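Local coordinates for protein iodotyrosine deiodinase (Thermotoga neapolitana DSM 4359, PDB 6PZ0) that removes halogen from halotyrosines such as 3-iodo-L-tyrosine and 3,5-diiodo-L-tyrosine by FMN-dependent, NADPH-driven reductive dehalogenation, working as a homodimer, at residues S135-P140 / V160-G165. Sequence-based numbering, arbitrary orientation.
With FMN (flavin mononucleotide), chain C; TYR (tyrosine), chain D.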
loop_
_atom_site.group_PDB
_atom_site.type_symbol
_atom_site.label_atom_id
_atom_site.label_comp_id
_atom_site.label_asym_id
_atom_site.label_seq_id
_atom_site.Cartn_x
_atom_site.Cartn_y
_atom_site.Cartn_z
ATOM N N SER A 135 -6.278 1.812 14.441
ATOM C CA SER A 135 -4.841 1.664 14.371
ATOM C C SER A 135 -4.181 2.930 13.868
ATOM O O SER A 135 -4.833 3.953 13.617
ATOM C CB SER A 135 -4.433 0.487 13.477
ATOM O OG SER A 135 -3.061 0.182 13.680
ATOM N N VAL A 136 -2.868 2.885 13.822
ATOM C CA VAL A 136 -2.071 3.983 13.286
ATOM C C VAL A 136 -0.811 3.351 12.708
ATOM O O VAL A 136 -0.211 2.500 13.343
ATOM C CB VAL A 136 -1.709 5.084 14.338
ATOM C CG1 VAL A 136 -1.112 4.496 15.585
ATOM C CG2 VAL A 136 -0.751 6.080 13.725
ATOM N N PRO A 137 -0.442 3.716 11.470
ATOM C CA PRO A 137 0.812 3.195 10.934
ATOM C C PRO A 137 1.948 3.907 11.602
ATOM O O PRO A 137 2.269 5.033 11.252
ATOM C CB PRO A 137 0.742 3.529 9.453
ATOM C CG PRO A 137 -0.692 3.830 9.178
ATOM C CD PRO A 137 -1.221 4.407 10.436
ATOM N N TYR A 138 2.501 3.285 12.620
ATOM C CA TYR A 138 3.520 3.956 13.399
ATOM C C TYR A 138 4.893 3.600 12.856
ATOM O O TYR A 138 5.253 2.435 12.760
ATOM C CB TYR A 138 3.402 3.610 14.880
ATOM C CG TYR A 138 4.543 4.238 15.602
ATOM C CD1 TYR A 138 4.690 5.623 15.630
ATOM C CD2 TYR A 138 5.505 3.462 16.210
ATOM C CE1 TYR A 138 5.773 6.200 16.265
ATOM C CE2 TYR A 138 6.583 4.022 16.832
ATOM C CZ TYR A 138 6.712 5.399 16.862
ATOM O OH TYR A 138 7.794 5.970 17.466
ATOM N N THR A 139 5.660 4.635 12.521
ATOM C CA THR A 139 6.957 4.464 11.904
ATOM C C THR A 139 7.985 5.287 12.668
ATOM O O THR A 139 8.145 6.461 12.396
ATOM C CB THR A 139 6.933 4.905 10.426
ATOM O OG1 THR A 139 6.513 6.266 10.345
ATOM C CG2 THR A 139 5.949 4.054 9.619
ATOM N N PRO A 140 8.678 4.675 13.636
ATOM C CA PRO A 140 9.729 5.408 14.360
ATOM C C PRO A 140 10.919 5.696 13.458
ATOM O O PRO A 140 11.048 5.079 12.412
ATOM C CB PRO A 140 10.117 4.453 15.478
ATOM C CG PRO A 140 9.831 3.091 14.898
ATOM C CD PRO A 140 8.627 3.262 14.017
ATOM N N VAL A 160 6.329 -1.438 9.578
ATOM C CA VAL A 160 5.441 -0.588 10.335
ATOM C C VAL A 160 5.015 -1.281 11.604
ATOM O O VAL A 160 4.906 -2.495 11.645
ATOM C CB VAL A 160 4.195 -0.185 9.490
ATOM C CG1 VAL A 160 3.392 -1.367 9.093
ATOM C CG2 VAL A 160 3.304 0.806 10.222
ATOM N N ILE A 161 4.793 -0.484 12.637
ATOM C CA ILE A 161 4.141 -0.918 13.862
ATOM C C ILE A 161 2.711 -0.419 13.848
ATOM O O ILE A 161 2.485 0.783 13.775
ATOM C CB ILE A 161 4.884 -0.369 15.102
ATOM C CG1 ILE A 161 6.299 -0.935 15.121
ATOM C CG2 ILE A 161 4.126 -0.722 16.402
ATOM C CD1 ILE A 161 7.199 -0.205 16.066
ATOM N N LEU A 162 1.754 -1.346 13.867
ATOM C CA LEU A 162 0.342 -1.020 13.901
ATOM C C LEU A 162 -0.228 -1.363 15.255
ATOM O O LEU A 162 -0.588 -2.499 15.494
ATOM C CB LEU A 162 -0.426 -1.786 12.816
ATOM C CG LEU A 162 -0.067 -1.451 11.377
ATOM C CD1 LEU A 162 -0.693 -2.466 10.442
ATOM C CD2 LEU A 162 -0.592 -0.083 11.054
ATOM N N PRO A 163 -0.278 -0.386 16.170
ATOM C CA PRO A 163 -1.019 -0.621 17.404
ATOM C C PRO A 163 -2.467 -0.871 17.018
ATOM O O PRO A 163 -2.966 -0.151 16.166
ATOM C CB PRO A 163 -0.862 0.695 18.193
ATOM C CG PRO A 163 0.265 1.442 17.478
ATOM C CD PRO A 163 0.185 1.009 16.056
ATOM N N VAL A 164 -3.105 -1.867 17.604
ATOM C CA VAL A 164 -4.467 -2.228 17.261
ATOM C C VAL A 164 -5.251 -2.423 18.537
ATOM O O VAL A 164 -4.792 -3.076 19.469
ATOM C CB VAL A 164 -4.512 -3.513 16.425
ATOM C CG1 VAL A 164 -5.938 -3.930 16.177
ATOM C CG2 VAL A 164 -3.810 -3.288 15.108
ATOM N N GLY A 165 -6.434 -1.841 18.581
ATOM C CA GLY A 165 -7.289 -1.988 19.736
ATOM C C GLY A 165 -8.612 -1.345 19.456
ATOM O O GLY A 165 -8.857 -0.845 18.353
HETATM N N1 FMN C . 1.196 8.697 12.788
HETATM C C2 FMN C . 1.939 8.880 13.900
HETATM O O2 FMN C . 1.418 9.332 14.901
HETATM N N3 FMN C . 3.259 8.552 13.887
HETATM C C4 FMN C . 3.865 8.022 12.783
HETATM O O4 FMN C . 5.066 7.738 12.830
HETATM C C4A FMN C . 3.105 7.836 11.629
HETATM N N5 FMN C . 3.683 7.312 10.491
HETATM C C5A FMN C . 2.908 7.097 9.370
HETATM C C6 FMN C . 3.509 6.552 8.244
HETATM C C7 FMN C . 2.758 6.327 7.095
HETATM C C7M FMN C . 3.432 5.721 5.898
HETATM C C8 FMN C . 1.407 6.659 7.103
HETATM C C8M FMN C . 0.596 6.380 5.869
HETATM C C9 FMN C . 0.797 7.213 8.225
HETATM C C9A FMN C . 1.555 7.445 9.376
HETATM N N10 FMN C . 0.977 8.016 10.526
HETATM C C10 FMN C . 1.765 8.171 11.654
HETATM C "C1'" FMN C . -0.469 8.388 10.570
HETATM C "C2'" FMN C . -0.699 9.727 9.830
HETATM O "O2'" FMN C . -0.306 10.829 10.633
HETATM C "C3'" FMN C . -2.161 9.860 9.409
HETATM O "O3'" FMN C . -2.414 8.859 8.457
HETATM C "C4'" FMN C . -2.512 11.236 8.813
HETATM O "O4'" FMN C . -2.363 12.212 9.818
HETATM C "C5'" FMN C . -3.943 11.252 8.341
HETATM O "O5'" FMN C . -4.772 10.879 9.415
HETATM P P FMN C . -6.336 10.830 9.215
HETATM O O1P FMN C . -6.962 10.544 10.585
HETATM O O2P FMN C . -6.685 9.713 8.263
HETATM O O3P FMN C . -6.818 12.141 8.619
HETATM N N TYR D . 7.106 9.250 13.888
HETATM C CA TYR D . 6.927 10.547 14.553
HETATM C C TYR D . 5.796 10.496 15.571
HETATM O O TYR D . 5.560 11.471 16.301
HETATM C CB TYR D . 6.673 11.647 13.521
HETATM C CG TYR D . 5.492 11.446 12.599
HETATM C CD1 TYR D . 4.193 11.648 13.038
HETATM C CD2 TYR D . 5.683 11.097 11.269
HETATM C CE1 TYR D . 3.108 11.479 12.183
HETATM C CE2 TYR D . 4.599 10.949 10.401
HETATM C CZ TYR D . 3.329 11.127 10.873
HETATM O OH TYR D . 2.266 10.959 10.015
HETATM O OXT TYR D . 5.100 9.472 15.668
#
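Val160 and Leu162 press their branch tips against Pro137 where the segment 135-140 runs between the flavin and strand 156-165 of the antiparallel sheet in this FMN-dependent nitroreductase fold. Val160 CG2, anti to its own backbone N, lies 3.5 Å from Pro137 CA, and Leu162 CD2 comes within 3.6 Å of the same CA. Proline suits this place because its apolar ring packs on the sheet through CB and on the flavin through CG, while its lack of an N-H costs no bond across this contact. Ile161 and Pro163 point to the opposite side of the strand from Val160 and Leu162, and there they meet Tyr138 and Val136 CG1. The branched Val136 serves two partners: CG1 crosses the Pro163 ring obliquely, and the CG2 methyl makes van der Waals contact with the flavin ring, 3.4 Å from FMN N1. Tyr138 and Ile161 run side by side; with chi1 at 175° the phenol extends along the isoleucine, and CD2 at the ring edge lies 4.0 Å from Ile161 CB. OXT of the bound tyrosine sits at the Tyr138 ring edge, in its plane, near CE1, and the phenol OH hydrogen-bonds Glu68, a substrate-binding residue.

Two backbone bonds make Tyr138 and Ile161 an antiparallel hydrogen-bonded pair, Tyr138 N to Ile161 O (2.8 Å) and Ile161 N to Tyr138 O (3.0 Å). This pairing probably helps to hold the backbone beside the flavin. Threonine suits the next position by combining a methyl, CG2, that packs on FMN C6 with a hydroxyl: Thr139 OG1 lies 3.0 Å from FMN N5 and close to O4. Thr139 N donates to FMN O4 at 3.2 Å, its N-H...O angle 165°.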